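Local coordinates for protein alpha-1,3-glucanase (Paenibacillus glycanilyticus, PDB 6K0P) that probably hydrolyses alpha-1,3-glucan as a glycoside hydrolase family 87 enzyme, and is captured here as a catalytic domain with bound nigerose and calcium, at residues S53-D58 / E62-T67; F389-G394 / Q430-D435. The protein carries 1 engineered substitution. All coordinates share one frame; numbering follows the deposited sequence. Where two conformers were deposited one is given.

Contact 1. Residues S53-D58 / E62-T67. With CA (calcium ion), chain J.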
loop_
_atom_site.group_PDB
_atom_site.type_symbol
_atom_site.label_atom_id
_atom_site.label_comp_id
_atom_site.label_asym_id
_atom_site.label_seq_id
_atom_site.Cartn_x
_atom_site.Cartn_y
_atom_site.Cartn_z
ATOM N N SER A 53 -0.518 17.134 3.142
ATOM C CA SER A 53 -1.316 18.343 3.008
ATOM C C SER A 53 -2.504 18.100 2.083
ATOM O O SER A 53 -2.490 17.217 1.224
ATOM C CB SER A 53 -0.463 19.511 2.498
ATOM O OG SER A 53 -1.235 20.696 2.347
ATOM N N SER A 54 -3.532 18.917 2.278
ATOM C CA SER A 54 -4.717 18.946 1.433
ATOM C C SER A 54 -5.173 20.389 1.332
ATOM O O SER A 54 -4.665 21.269 2.034
ATOM C CB SER A 54 -5.860 18.124 2.033
ATOM O OG SER A 54 -5.555 16.754 2.007
ATOM N N VAL A 55 -6.147 20.636 0.461
ATOM C CA VAL A 55 -6.797 21.942 0.389
ATOM C C VAL A 55 -8.220 21.778 0.890
ATOM O O VAL A 55 -9.001 21.002 0.326
ATOM C CB VAL A 55 -6.767 22.544 -1.021
ATOM C CG1 VAL A 55 -7.471 23.902 -1.010
ATOM C CG2 VAL A 55 -5.328 22.693 -1.505
ATOM N N TYR A 56 -8.545 22.499 1.958
ATOM C CA TYR A 56 -9.847 22.442 2.601
ATOM C C TYR A 56 -10.777 23.445 1.930
ATOM O O TYR A 56 -10.490 24.649 1.905
ATOM C CB TYR A 56 -9.631 22.815 4.066
ATOM C CG TYR A 56 -10.816 22.815 5.009
ATOM C CD1 TYR A 56 -11.668 21.720 5.125
ATOM C CD2 TYR A 56 -11.024 23.895 5.852
ATOM C CE1 TYR A 56 -12.722 21.721 6.047
ATOM C CE2 TYR A 56 -12.058 23.903 6.760
ATOM C CZ TYR A 56 -12.904 22.826 6.852
ATOM O OH TYR A 56 -13.925 22.860 7.789
ATOM N N LEU A 57 -11.887 22.949 1.383
ATOM C CA LEU A 57 -12.919 23.786 0.785
ATOM C C LEU A 57 -14.086 23.831 1.759
ATOM O O LEU A 57 -14.671 22.794 2.086
ATOM C CB LEU A 57 -13.367 23.228 -0.568
ATOM C CG LEU A 57 -12.271 22.834 -1.561
ATOM C CD1 LEU A 57 -12.896 22.298 -2.849
ATOM C CD2 LEU A 57 -11.352 24.020 -1.859
ATOM N N ASP A 58 -14.424 25.035 2.221
ATOM C CA ASP A 58 -15.325 25.172 3.356
ATOM C C ASP A 58 -16.367 26.260 3.136
ATOM O O ASP A 58 -17.055 26.647 4.091
ATOM C CB ASP A 58 -14.494 25.464 4.602
ATOM C CG ASP A 58 -15.282 25.342 5.881
ATOM O OD1 ASP A 58 -16.223 24.523 5.953
ATOM O OD2 ASP A 58 -14.948 26.096 6.822
ATOM N N GLU A 62 -15.633 27.871 -3.097
ATOM C CA GLU A 62 -14.233 27.530 -2.890
ATOM C C GLU A 62 -13.832 26.380 -3.808
ATOM O O GLU A 62 -14.608 25.453 -4.049
ATOM C CB GLU A 62 -13.947 27.219 -1.419
ATOM C CG GLU A 62 -14.004 28.494 -0.577
ATOM C CD GLU A 62 -13.516 28.337 0.845
ATOM O OE1 GLU A 62 -13.015 27.258 1.228
ATOM O OE2 GLU A 62 -13.635 29.340 1.584
ATOM N N TYR A 63 -12.624 26.469 -4.353
ATOM C CA TYR A 63 -12.190 25.546 -5.390
ATOM C C TYR A 63 -10.696 25.307 -5.251
ATOM O O TYR A 63 -9.972 26.084 -4.620
ATOM C CB TYR A 63 -12.459 26.122 -6.794
ATOM C CG TYR A 63 -11.614 27.342 -7.088
ATOM C CD1 TYR A 63 -12.047 28.609 -6.732
ATOM C CD2 TYR A 63 -10.359 27.221 -7.668
ATOM C CE1 TYR A 63 -11.257 29.729 -6.967
ATOM C CE2 TYR A 63 -9.564 28.332 -7.902
ATOM C CZ TYR A 63 -10.019 29.577 -7.542
ATOM O OH TYR A 63 -9.228 30.684 -7.784
ATOM N N VAL A 64 -10.227 24.245 -5.894
ATOM C CA VAL A 64 -8.812 24.082 -6.194
ATOM C C VAL A 64 -8.707 23.718 -7.667
ATOM O O VAL A 64 -9.479 22.888 -8.160
ATOM C CB VAL A 64 -8.124 23.044 -5.282
ATOM C CG1 VAL A 64 -8.939 21.762 -5.198
ATOM C CG2 VAL A 64 -6.700 22.774 -5.764
ATOM N N GLU A 65 -7.793 24.375 -8.379
ATOM C CA GLU A 65 -7.699 24.254 -9.833
ATOM C C GLU A 65 -6.463 23.438 -10.186
ATOM O O GLU A 65 -5.330 23.885 -9.960
ATOM C CB GLU A 65 -7.613 25.646 -10.453
ATOM C CG GLU A 65 -7.579 25.638 -11.975
ATOM C CD GLU A 65 -7.519 27.038 -12.542
ATOM O OE1 GLU A 65 -6.469 27.701 -12.385
ATOM O OE2 GLU A 65 -8.525 27.480 -13.123
ATOM N N PHE A 66 -6.682 22.252 -10.759
ATOM C CA PHE A 66 -5.614 21.417 -11.289
ATOM C C PHE A 66 -5.426 21.712 -12.772
ATOM O O PHE A 66 -6.319 22.230 -13.445
ATOM C CB PHE A 66 -5.973 19.931 -11.163
ATOM C CG PHE A 66 -6.135 19.441 -9.752
ATOM C CD1 PHE A 66 -7.335 19.591 -9.086
ATOM C CD2 PHE A 66 -5.093 18.788 -9.106
ATOM C CE1 PHE A 66 -7.497 19.128 -7.788
ATOM C CE2 PHE A 66 -5.247 18.322 -7.815
ATOM C CZ PHE A 66 -6.449 18.487 -7.158
ATOM N N THR A 67 -4.251 21.349 -13.286
ATOM C CA THR A 67 -3.975 21.428 -14.716
ATOM C C THR A 67 -3.511 20.062 -15.197
ATOM O O THR A 67 -2.536 19.513 -14.675
ATOM C CB THR A 67 -2.912 22.487 -15.020
ATOM O OG1 THR A 67 -3.361 23.759 -14.537
ATOM C CG2 THR A 67 -2.679 22.588 -16.526
HETATM CA CA CA J . -2.125 16.130 -0.854
#

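Contact 2. Residues F389-G394 / Q430-D435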
loop_
_atom_site.group_PDB
_atom_site.type_symbol
_atom_site.label_atom_id
_atom_site.label_comp_id
_atom_site.label_asym_id
_atom_site.label_seq_id
_atom_site.Cartn_x
_atom_site.Cartn_y
_atom_site.Cartn_z
ATOM N N PHE A 389 6.685 -1.540 2.471
ATOM C CA PHE A 389 7.282 -2.789 2.019
ATOM C C PHE A 389 7.861 -3.487 3.238
ATOM O O PHE A 389 8.499 -2.845 4.071
ATOM C CB PHE A 389 8.400 -2.514 0.993
ATOM C CG PHE A 389 7.946 -1.694 -0.174
ATOM C CD1 PHE A 389 7.288 -2.297 -1.242
ATOM C CD2 PHE A 389 8.143 -0.317 -0.196
ATOM C CE1 PHE A 389 6.836 -1.539 -2.307
ATOM C CE2 PHE A 389 7.697 0.445 -1.264
ATOM C CZ PHE A 389 7.050 -0.172 -2.324
ATOM N N ALA A 390 7.635 -4.795 3.354
ATOM C CA ALA A 390 8.113 -5.515 4.526
ATOM C C ALA A 390 8.607 -6.892 4.127
ATOM O O ALA A 390 7.906 -7.635 3.429
ATOM C CB ALA A 390 7.016 -5.642 5.589
ATOM N N VAL A 391 9.806 -7.235 4.589
ATOM C CA VAL A 391 10.385 -8.547 4.326
ATOM C C VAL A 391 10.795 -9.160 5.657
ATOM O O VAL A 391 11.582 -8.568 6.409
ATOM C CB VAL A 391 11.540 -8.489 3.309
ATOM C CG1 VAL A 391 12.653 -7.562 3.754
ATOM C CG2 VAL A 391 12.071 -9.891 3.009
ATOM N N TYR A 392 10.230 -10.321 5.961
ATOM C CA TYR A 392 10.458 -11.024 7.215
ATOM C C TYR A 392 11.184 -12.320 6.873
ATOM O O TYR A 392 10.556 -13.314 6.492
ATOM C CB TYR A 392 9.126 -11.288 7.913
ATOM C CG TYR A 392 8.288 -10.042 8.167
ATOM C CD1 TYR A 392 8.500 -9.251 9.292
ATOM C CD2 TYR A 392 7.284 -9.665 7.279
ATOM C CE1 TYR A 392 7.726 -8.118 9.527
ATOM C CE2 TYR A 392 6.507 -8.541 7.510
ATOM C CZ TYR A 392 6.734 -7.771 8.624
ATOM O OH TYR A 392 5.967 -6.645 8.845
ATOM N N GLY A 393 12.514 -12.305 7.000
ATOM C CA GLY A 393 13.322 -13.463 6.646
ATOM C C GLY A 393 13.294 -13.747 5.151
ATOM O O GLY A 393 12.865 -12.937 4.330
ATOM N N GLY A 394 13.776 -14.935 4.804
ATOM C CA GLY A 394 13.806 -15.385 3.424
ATOM C C GLY A 394 15.227 -15.402 2.891
ATOM O O GLY A 394 16.179 -15.009 3.565
ATOM N N GLN A 430 21.510 -16.398 0.922
ATOM C CA GLN A 430 21.596 -15.580 -0.277
ATOM C C GLN A 430 20.907 -14.246 -0.019
ATOM O O GLN A 430 19.950 -14.168 0.764
ATOM C CB GLN A 430 20.986 -16.309 -1.494
ATOM C CG GLN A 430 21.729 -17.605 -1.822
ATOM C CD GLN A 430 21.260 -18.287 -3.103
ATOM O OE1 GLN A 430 20.290 -17.872 -3.732
ATOM N NE2 GLN A 430 21.962 -19.342 -3.496
ATOM N N ASP A 431 21.403 -13.203 -0.684
ATOM C CA ASP A 431 21.007 -11.836 -0.361
ATOM C C ASP A 431 19.508 -11.595 -0.513
ATOM O O ASP A 431 18.864 -12.054 -1.466
ATOM C CB ASP A 431 21.724 -10.847 -1.277
ATOM C CG ASP A 431 23.092 -10.461 -0.772
ATOM O OD1 ASP A 431 23.399 -10.687 0.422
ATOM O OD2 ASP A 431 23.860 -9.928 -1.585
ATOM N N THR A 432 18.974 -10.829 0.432
ATOM C CA THR A 432 17.722 -10.111 0.266
ATOM C C THR A 432 18.120 -8.708 -0.160
ATOM O O THR A 432 18.876 -8.035 0.550
ATOM C CB THR A 432 16.973 -10.087 1.593
ATOM O OG1 THR A 432 16.644 -11.432 1.973
ATOM C CG2 THR A 432 15.699 -9.246 1.485
ATOM N N VAL A 433 17.658 -8.288 -1.334
ATOM C CA VAL A 433 18.172 -7.095 -1.994
ATOM C C VAL A 433 17.065 -6.059 -2.101
ATOM O O VAL A 433 15.971 -6.357 -2.600
ATOM C CB VAL A 433 18.732 -7.416 -3.390
ATOM C CG1 VAL A 433 19.205 -6.131 -4.083
ATOM C CG2 VAL A 433 19.851 -8.440 -3.300
ATOM N N ILE A 434 17.356 -4.852 -1.635
ATOM C CA ILE A 434 16.553 -3.668 -1.909
ATOM C C ILE A 434 17.397 -2.818 -2.852
ATOM O O ILE A 434 18.481 -2.357 -2.480
ATOM C CB ILE A 434 16.197 -2.907 -0.622
ATOM C CG1 ILE A 434 15.133 -3.665 0.196
ATOM C CG2 ILE A 434 15.680 -1.506 -0.965
ATOM C CD1 ILE A 434 15.621 -4.904 0.920
ATOM N N ASP A 435 16.943 -2.640 -4.088
ATOM C CA ASP A 435 17.749 -2.001 -5.127
ATOM C C ASP A 435 16.904 -0.983 -5.878
ATOM O O ASP A 435 16.076 -1.357 -6.713
ATOM C CB ASP A 435 18.300 -3.046 -6.096
ATOM C CG ASP A 435 19.020 -2.426 -7.289
ATOM O OD1 ASP A 435 19.425 -1.247 -7.226
ATOM O OD2 ASP A 435 19.171 -3.130 -8.305
HETATM O O HOH W 1 14.088 -12.427 1.813
#

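Contact 1. Residues S53-D58 / E62-T67
Asp58 N meets Glu62 OE1 from well above the carboxylate plane, 54° out of it. The bond is otherwise good, at 2.8 Å from Asp58 N to Glu62 OE1 with an N-H...O angle of 166°. It spans the short turn between two strands of a small all-beta domain, where 55-57 and 63-67 belong to two different antiparallel sheets, consistent with a beta-sandwich. The Glu62 chain is extended beyond CG, which carries OE1 up to the turn. With an alanine here in place of Glu62, Asp58 N would probably lose this acceptor and the turn its side-chain tie.

Leu57 adds packing against the backbone of Glu62 and Tyr63: Leu57 CD2 rests 3.7 Å from Tyr63 C, and Leu57 CD1 lies 3.8 Å from Glu62 O. Its CB also meets the CB of Glu62. Further along, the apolar side chains of Val55 and Val64 face each other. Ile165 and Val167 of strand 165-173 pack on Leu57, and Ile155 packs on Val64. At the far end of 53-58 the chain enters the calcium site, to which Glu23, Glu25, Ser50 and Asp168 also contribute. There Ser53 O binds the calcium ion at 2.4 Å.

Contact 2. Residues F389-G394 / Q430-D435
Val391 holds CG2 anti to its backbone N, with CG1 between N and the carbonyl carbon (chi1 58°). Thr432 sets OG1 beside its backbone N (chi1 -63°), which leaves CG2 anti to that N. The methyls therefore meet tip to tip inside a parallel beta-helix, probably right-handed as in pectate lyase-like folds. Thr432 CG2 lies 4.0 Å from Val391 CG2 and 4.2 Å from Val391 CG1. Strands 389-392 and 432-435 are not paired with each other. They pair with other strands of the solenoid and face one another across its buried interior. Phe399 packs on both Val391 and Thr432, and Ile415 adds to the cover of Val391.

The hydroxyl of Thr432 lies on the Gly394 side. Thr432 OG1 is 3.9 Å from Gly394 O, a contact rather than a bond. Gly393 has a positive phi of 67°, which favours glycine. The backbone angles of Gly394 would press a CB against the carbonyl O before it. A water joins the two segments where the chain leaves strand 389-392. It donates to Gly393 O at 2.8 Å and sits 2.7 Å from Thr432 OG1.

How the contacts relate
From the N terminus, the chain first makes contact 1. It closes a tight loop with three residues between its segments, in the small domain that resembles a beta-sandwich. Contact 1 joins two antiparallel sheets of that domain near the calcium ion. The chain then runs on into the beta-helix and winds through many of its turns. Contact 2 closes a longer loop there, with 35 residues between its segments, and ties two strands across the solenoid interior. The two loops follow in series, so they neither nest nor cross. They lie on opposite sides of the chain's centre. Their own centres are about 40 Å apart, their nearest atoms about 19 Å.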